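Local coordinates for protein alkyl hydroperoxide reductase, C subunit (Enterococcus faecalis, PDB 5Y63) that probably reduces hydrogen peroxide and organic hydroperoxides to water and alcohols with a reactive cysteine, as a 2-Cys peroxiredoxin that assembles into a ring-like decamer, at residues C77-V82 with I103-L108; M128-S133 with N148-G153. All blocks are in the same frame, centred on the assembly; numbering follows the deposited sequence.

Contact 1: residues C77-V82 with I103-L108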
loop_
_atom_site.group_PDB
_atom_site.type_symbol
_atom_site.label_atom_id
_atom_site.label_comp_id
_atom_site.label_asym_id
_atom_site.label_seq_id
_atom_site.Cartn_x
_atom_site.Cartn_y
_atom_site.Cartn_z
ATOM N N CYS A 77 43.042 -6.190 -26.304
ATOM C CA CYS A 77 42.367 -5.581 -25.160
ATOM C C CYS A 77 42.631 -4.081 -25.059
ATOM O O CYS A 77 43.779 -3.641 -25.094
ATOM C CB CYS A 77 42.802 -6.255 -23.860
ATOM S SG CYS A 77 41.891 -5.663 -22.416
ATOM N N GLU A 78 41.552 -3.310 -24.922
ATOM C CA GLU A 78 41.628 -1.869 -24.720
ATOM C C GLU A 78 41.564 -1.553 -23.223
ATOM O O GLU A 78 41.028 -2.338 -22.438
ATOM C CB GLU A 78 40.477 -1.183 -25.467
ATOM C CG GLU A 78 40.516 0.341 -25.474
ATOM C CD GLU A 78 41.780 0.903 -26.096
ATOM O OE1 GLU A 78 42.633 1.415 -25.341
ATOM O OE2 GLU A 78 41.926 0.826 -27.336
ATOM N N VAL A 79 42.122 -0.408 -22.838
ATOM C CA VAL A 79 42.140 0.044 -21.447
ATOM C C VAL A 79 41.360 1.352 -21.323
ATOM O O VAL A 79 41.596 2.293 -22.077
ATOM C CB VAL A 79 43.590 0.261 -20.953
ATOM C CG1 VAL A 79 43.615 0.773 -19.519
ATOM C CG2 VAL A 79 44.392 -1.028 -21.070
ATOM N N TYR A 80 40.437 1.406 -20.367
ATOM C CA TYR A 80 39.653 2.612 -20.105
ATOM C C TYR A 80 39.805 3.039 -18.644
ATOM O O TYR A 80 39.168 2.467 -17.760
ATOM C CB TYR A 80 38.176 2.364 -20.421
ATOM C CG TYR A 80 37.915 1.873 -21.827
ATOM C CD1 TYR A 80 37.731 2.770 -22.877
ATOM C CD2 TYR A 80 37.844 0.510 -22.106
ATOM C CE1 TYR A 80 37.488 2.324 -24.166
ATOM C CE2 TYR A 80 37.601 0.054 -23.391
ATOM C CZ TYR A 80 37.423 0.965 -24.417
ATOM O OH TYR A 80 37.181 0.513 -25.697
ATOM N N SER A 81 40.653 4.033 -18.385
ATOM C CA SER A 81 40.790 4.570 -17.034
ATOM C C SER A 81 39.602 5.475 -16.730
ATOM O O SER A 81 39.221 6.307 -17.555
ATOM C CB SER A 81 42.105 5.332 -16.860
ATOM O OG SER A 81 42.055 6.623 -17.443
ATOM N N VAL A 82 39.021 5.303 -15.548
ATOM C CA VAL A 82 37.808 6.016 -15.174
ATOM C C VAL A 82 38.008 6.770 -13.863
ATOM O O VAL A 82 38.567 6.245 -12.901
ATOM C CB VAL A 82 36.608 5.057 -15.026
ATOM C CG1 VAL A 82 35.299 5.834 -15.047
ATOM C CG2 VAL A 82 36.613 4.010 -16.131
ATOM N N ILE A 103 50.504 8.445 -21.166
ATOM C CA ILE A 103 49.363 7.535 -21.321
ATOM C C ILE A 103 48.752 7.622 -22.718
ATOM O O ILE A 103 48.248 8.671 -23.122
ATOM C CB ILE A 103 48.261 7.816 -20.276
ATOM C CG1 ILE A 103 48.768 7.485 -18.868
ATOM C CG2 ILE A 103 47.006 7.007 -20.582
ATOM C CD1 ILE A 103 47.850 7.952 -17.759
ATOM N N LYS A 104 48.784 6.504 -23.437
ATOM C CA LYS A 104 48.234 6.419 -24.787
ATOM C C LYS A 104 46.788 5.928 -24.798
ATOM O O LYS A 104 46.082 6.125 -25.783
ATOM C CB LYS A 104 49.097 5.495 -25.656
ATOM C CG LYS A 104 50.482 6.043 -25.976
ATOM C CD LYS A 104 50.407 7.227 -26.929
ATOM C CE LYS A 104 51.782 7.655 -27.416
ATOM N NZ LYS A 104 51.693 8.613 -28.554
ATOM N N TYR A 105 46.351 5.287 -23.714
ATOM C CA TYR A 105 44.987 4.747 -23.639
ATOM C C TYR A 105 43.957 5.843 -23.336
ATOM O O TYR A 105 44.321 6.915 -22.848
ATOM C CB TYR A 105 44.883 3.578 -22.634
ATOM C CG TYR A 105 45.446 3.810 -21.244
ATOM C CD1 TYR A 105 44.715 4.494 -20.276
ATOM C CD2 TYR A 105 46.694 3.302 -20.883
ATOM C CE1 TYR A 105 45.220 4.690 -19.000
ATOM C CE2 TYR A 105 47.207 3.493 -19.610
ATOM C CZ TYR A 105 46.468 4.188 -18.672
ATOM O OH TYR A 105 46.977 4.381 -17.408
ATOM N N PRO A 106 42.671 5.588 -23.658
ATOM C CA PRO A 106 41.622 6.585 -23.419
ATOM C C PRO A 106 41.253 6.744 -21.943
ATOM O O PRO A 106 40.967 5.757 -21.265
ATOM C CB PRO A 106 40.427 6.044 -24.217
ATOM C CG PRO A 106 40.673 4.587 -24.340
ATOM C CD PRO A 106 42.161 4.436 -24.423
ATOM N N MET A 107 41.262 7.987 -21.465
ATOM C CA MET A 107 40.876 8.307 -20.096
ATOM C C MET A 107 39.427 8.791 -20.055
ATOM O O MET A 107 39.131 9.925 -20.447
ATOM C CB MET A 107 41.797 9.389 -19.537
ATOM C CG MET A 107 43.275 9.061 -19.636
ATOM S SD MET A 107 44.289 10.358 -18.905
ATOM C CE MET A 107 44.033 10.040 -17.160
ATOM N N LEU A 108 38.528 7.931 -19.583
ATOM C CA LEU A 108 37.104 8.259 -19.528
ATOM C C LEU A 108 36.804 9.220 -18.383
ATOM O O LEU A 108 37.375 9.107 -17.299
ATOM C CB LEU A 108 36.256 6.996 -19.359
ATOM C CG LEU A 108 36.409 5.879 -20.396
ATOM C CD1 LEU A 108 35.379 4.789 -20.133
ATOM C CD2 LEU A 108 36.277 6.400 -21.820
HETATM O O HOH W 1 40.480 8.821 -16.457
#

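Contact 2: residues M128-S133 with N148-G153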
loop_
_atom_site.group_PDB
_atom_site.type_symbol
_atom_site.label_atom_id
_atom_site.label_comp_id
_atom_site.label_asym_id
_atom_site.label_seq_id
_atom_site.Cartn_x
_atom_site.Cartn_y
_atom_site.Cartn_z
ATOM N N MET A 128 34.181 10.033 -4.954
ATOM C CA MET A 128 35.255 9.525 -5.802
ATOM C C MET A 128 35.166 8.012 -5.958
ATOM O O MET A 128 34.627 7.314 -5.095
ATOM C CB MET A 128 36.608 9.894 -5.202
ATOM C CG MET A 128 36.855 11.388 -5.118
ATOM S SD MET A 128 38.387 11.753 -4.251
ATOM C CE MET A 128 38.296 13.542 -4.172
ATOM N N ALA A 129 35.702 7.511 -7.065
ATOM C CA ALA A 129 35.700 6.082 -7.336
ATOM C C ALA A 129 36.777 5.373 -6.513
ATOM O O ALA A 129 37.843 5.933 -6.240
ATOM C CB ALA A 129 35.908 5.822 -8.819
ATOM N N TYR A 130 36.480 4.142 -6.112
ATOM C CA TYR A 130 37.459 3.295 -5.449
ATOM C C TYR A 130 38.503 2.826 -6.457
ATOM O O TYR A 130 38.348 3.024 -7.663
ATOM C CB TYR A 130 36.770 2.093 -4.788
ATOM C CG TYR A 130 36.226 2.393 -3.410
ATOM C CD1 TYR A 130 37.088 2.565 -2.331
ATOM C CD2 TYR A 130 34.857 2.508 -3.180
ATOM C CE1 TYR A 130 36.609 2.842 -1.066
ATOM C CE2 TYR A 130 34.367 2.785 -1.914
ATOM C CZ TYR A 130 35.248 2.949 -0.864
ATOM O OH TYR A 130 34.766 3.222 0.392
ATOM N N ARG A 131 39.576 2.221 -5.955
ATOM C CA ARG A 131 40.596 1.631 -6.817
ATOM C C ARG A 131 40.106 0.284 -7.316
ATOM O O ARG A 131 40.502 -0.769 -6.816
ATOM C CB ARG A 131 41.924 1.496 -6.075
ATOM C CG ARG A 131 42.513 2.842 -5.718
ATOM C CD ARG A 131 43.935 2.746 -5.200
ATOM N NE ARG A 131 44.331 4.030 -4.630
ATOM C CZ ARG A 131 44.674 5.104 -5.337
ATOM N NH1 ARG A 131 44.701 5.080 -6.668
ATOM N NH2 ARG A 131 45.000 6.222 -4.701
ATOM N N ALA A 132 39.228 0.341 -8.310
ATOM C CA ALA A 132 38.593 -0.843 -8.851
ATOM C C ALA A 132 39.046 -1.115 -10.283
ATOM O O ALA A 132 39.354 -0.190 -11.042
ATOM C CB ALA A 132 37.082 -0.696 -8.796
ATOM N N SER A 133 39.085 -2.398 -10.632
ATOM C CA SER A 133 39.433 -2.839 -11.974
ATOM C C SER A 133 38.429 -3.891 -12.410
ATOM O O SER A 133 38.044 -4.739 -11.613
ATOM C CB SER A 133 40.845 -3.423 -11.997
ATOM O OG SER A 133 41.784 -2.497 -11.487
ATOM N N ASN A 148 39.585 -2.198 -4.279
ATOM C CA ASN A 148 40.448 -1.842 -3.153
ATOM C C ASN A 148 40.050 -0.479 -2.601
ATOM O O ASN A 148 39.629 0.396 -3.360
ATOM C CB ASN A 148 41.912 -1.790 -3.598
ATOM C CG ASN A 148 42.386 -3.088 -4.226
ATOM O OD1 ASN A 148 41.804 -4.150 -4.021
ATOM N ND2 ASN A 148 43.464 -3.005 -4.993
ATOM N N ASP A 149 40.194 -0.285 -1.289
ATOM C CA ASP A 149 39.900 1.020 -0.688
ATOM C C ASP A 149 41.050 1.981 -1.003
ATOM O O ASP A 149 42.107 1.551 -1.473
ATOM C CB ASP A 149 39.581 0.904 0.819
ATOM C CG ASP A 149 40.626 1.539 1.713
ATOM O OD1 ASP A 149 41.761 1.018 1.801
ATOM O OD2 ASP A 149 40.292 2.558 2.357
ATOM N N MET A 150 40.839 3.276 -0.777
ATOM C CA MET A 150 41.866 4.277 -1.089
ATOM C C MET A 150 43.127 3.976 -0.263
ATOM O O MET A 150 43.037 3.597 0.912
ATOM C CB MET A 150 41.397 5.714 -0.796
ATOM C CG MET A 150 39.910 6.030 -0.964
ATOM S SD MET A 150 39.231 5.819 -2.618
ATOM C CE MET A 150 37.506 6.194 -2.315
ATOM N N GLY A 151 44.296 4.137 -0.875
ATOM C CA GLY A 151 45.563 3.833 -0.207
ATOM C C GLY A 151 46.136 2.455 -0.501
ATOM O O GLY A 151 47.344 2.251 -0.375
ATOM N N ILE A 152 45.282 1.503 -0.873
ATOM C CA ILE A 152 45.734 0.163 -1.248
ATOM C C ILE A 152 45.956 0.102 -2.762
ATOM O O ILE A 152 45.011 -0.077 -3.532
ATOM C CB ILE A 152 44.724 -0.917 -0.803
ATOM C CG1 ILE A 152 44.541 -0.871 0.720
ATOM C CG2 ILE A 152 45.200 -2.301 -1.230
ATOM C CD1 ILE A 152 43.340 -1.642 1.230
ATOM N N GLY A 153 47.215 0.255 -3.174
ATOM C CA GLY A 153 47.588 0.276 -4.588
ATOM C C GLY A 153 47.478 -1.070 -5.288
ATOM O O GLY A 153 47.447 -2.119 -4.642
#

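Contact 1: residues C77-V82 with I103-L108
Val79 and Tyr105 meet where the loop leading into strand 107-109 comes alongside strand 77-83, its parallel neighbour in the thioredoxin-fold sheet, the chain between them being largely helical. The tight part is apolar. Val79 CG1 sits over one face of the Tyr105 ring, 4.0 Å from its centroid and 15° off the normal, a CH-pi contact, while Ile103 CG2 covers the opposite face. Tyr105 OH is hydrogen-bonded to Leu62 O on helix 58-67, which fixes the far end of the ring. On the other face of the sheet, Tyr80 CD1 packs on Pro106 CG at 3.8 Å, and Leu108 CD1 comes within 3.7 Å of Tyr80 CB. The backbone pairing is uneven: Leu108 N donates to Ser81 O at 2.7 Å, whereas the bond from Ser81 N to Pro106 O is weak. The solvent side is at Glu78, partly exposed, whose OE1 still lies against Pro106 CD. Its chain bends at chi2 (59°), returning OE1 to its neighbour Val79 N, and the same oxygen is also bonded to Tyr69 OH. Where the strands pair, a water bridges Ser81 OG (2.9 Å) and Leu108 O, to which it donates (3.2 Å).

Contact 2: residues M128-S133 with N148-G153
Arg131 and Asn148 form an antiparallel hydrogen-bonded pair at the point where strand 142-148 leaves its neighbour, strand 128-136, at the margin of the thioredoxin-fold sheet. Asn148 N donates to Arg131 O at 3.1 Å, from well above the carbonyl plane; the return bond, Arg131 N to Asn148 O, is weak at 3.2 Å and bent to 134°. Beyond the pair the loop folds into a type II turn, closed by the bond from Ile152 N to Asp149 O. Gly151 takes its third position with a positive phi of 96°, a backbone shape readily adopted by glycine.

The polar ends of the paired residues find their partners elsewhere. Arg131 NH1 makes a salt bridge with Glu61 OE1. The rest of its chain, extended from CG to NE, is in packing contact with the turn: CD lies 3.5 Å from Ile152 O, and Gly151 N sits at the edge of the guanidinium without bonding to it. The amide of Asn148 is used at both ends: ND2 donates to Glu146 of the same chain, and OD1 is bonded to Ser144 OG of a second subunit, whose strand continues the sheet across the interface.

Apolar contact fills the other flank. Met150, bent at chi2 (-62°), crosses Tyr130 at about a right angle and sets CE over one ring face, 4.0 Å from the centroid, with SD oblique to the ring, a Met-aromatic contact.

The Arg131 side chain lies about 4 Å from that of Cys58, the predicted peroxidatic cysteine. Its position is consistent with the active-site arginine of peroxiredoxins, and the salt bridge to Glu61, together with the turn packed along its chain, implies a guanidinium held in a defined orientation beside that cysteine.

Both contacts belong to one mixed sheet, their centres about 17 Å apart and their nearest atoms about 5 Å, without touching. Strand 44-49 connects them, pairing in parallel with 77-83 and antiparallel with 128-136. Contact 1 is the core one, buried within a single chain and touched by no other subunit; it is mainly hydrocarbon and aromatic packing of a strand against the next strand and the loop leading into it, backed by helices. Contact 2 lies farther out, partly buried, where an antiparallel edge opens into a loop and a second subunit extends the sheet from Asn148; charge and amide chemistry weigh more there. Both approach the predicted catalytic cysteine, contact 1 more distantly through Met107.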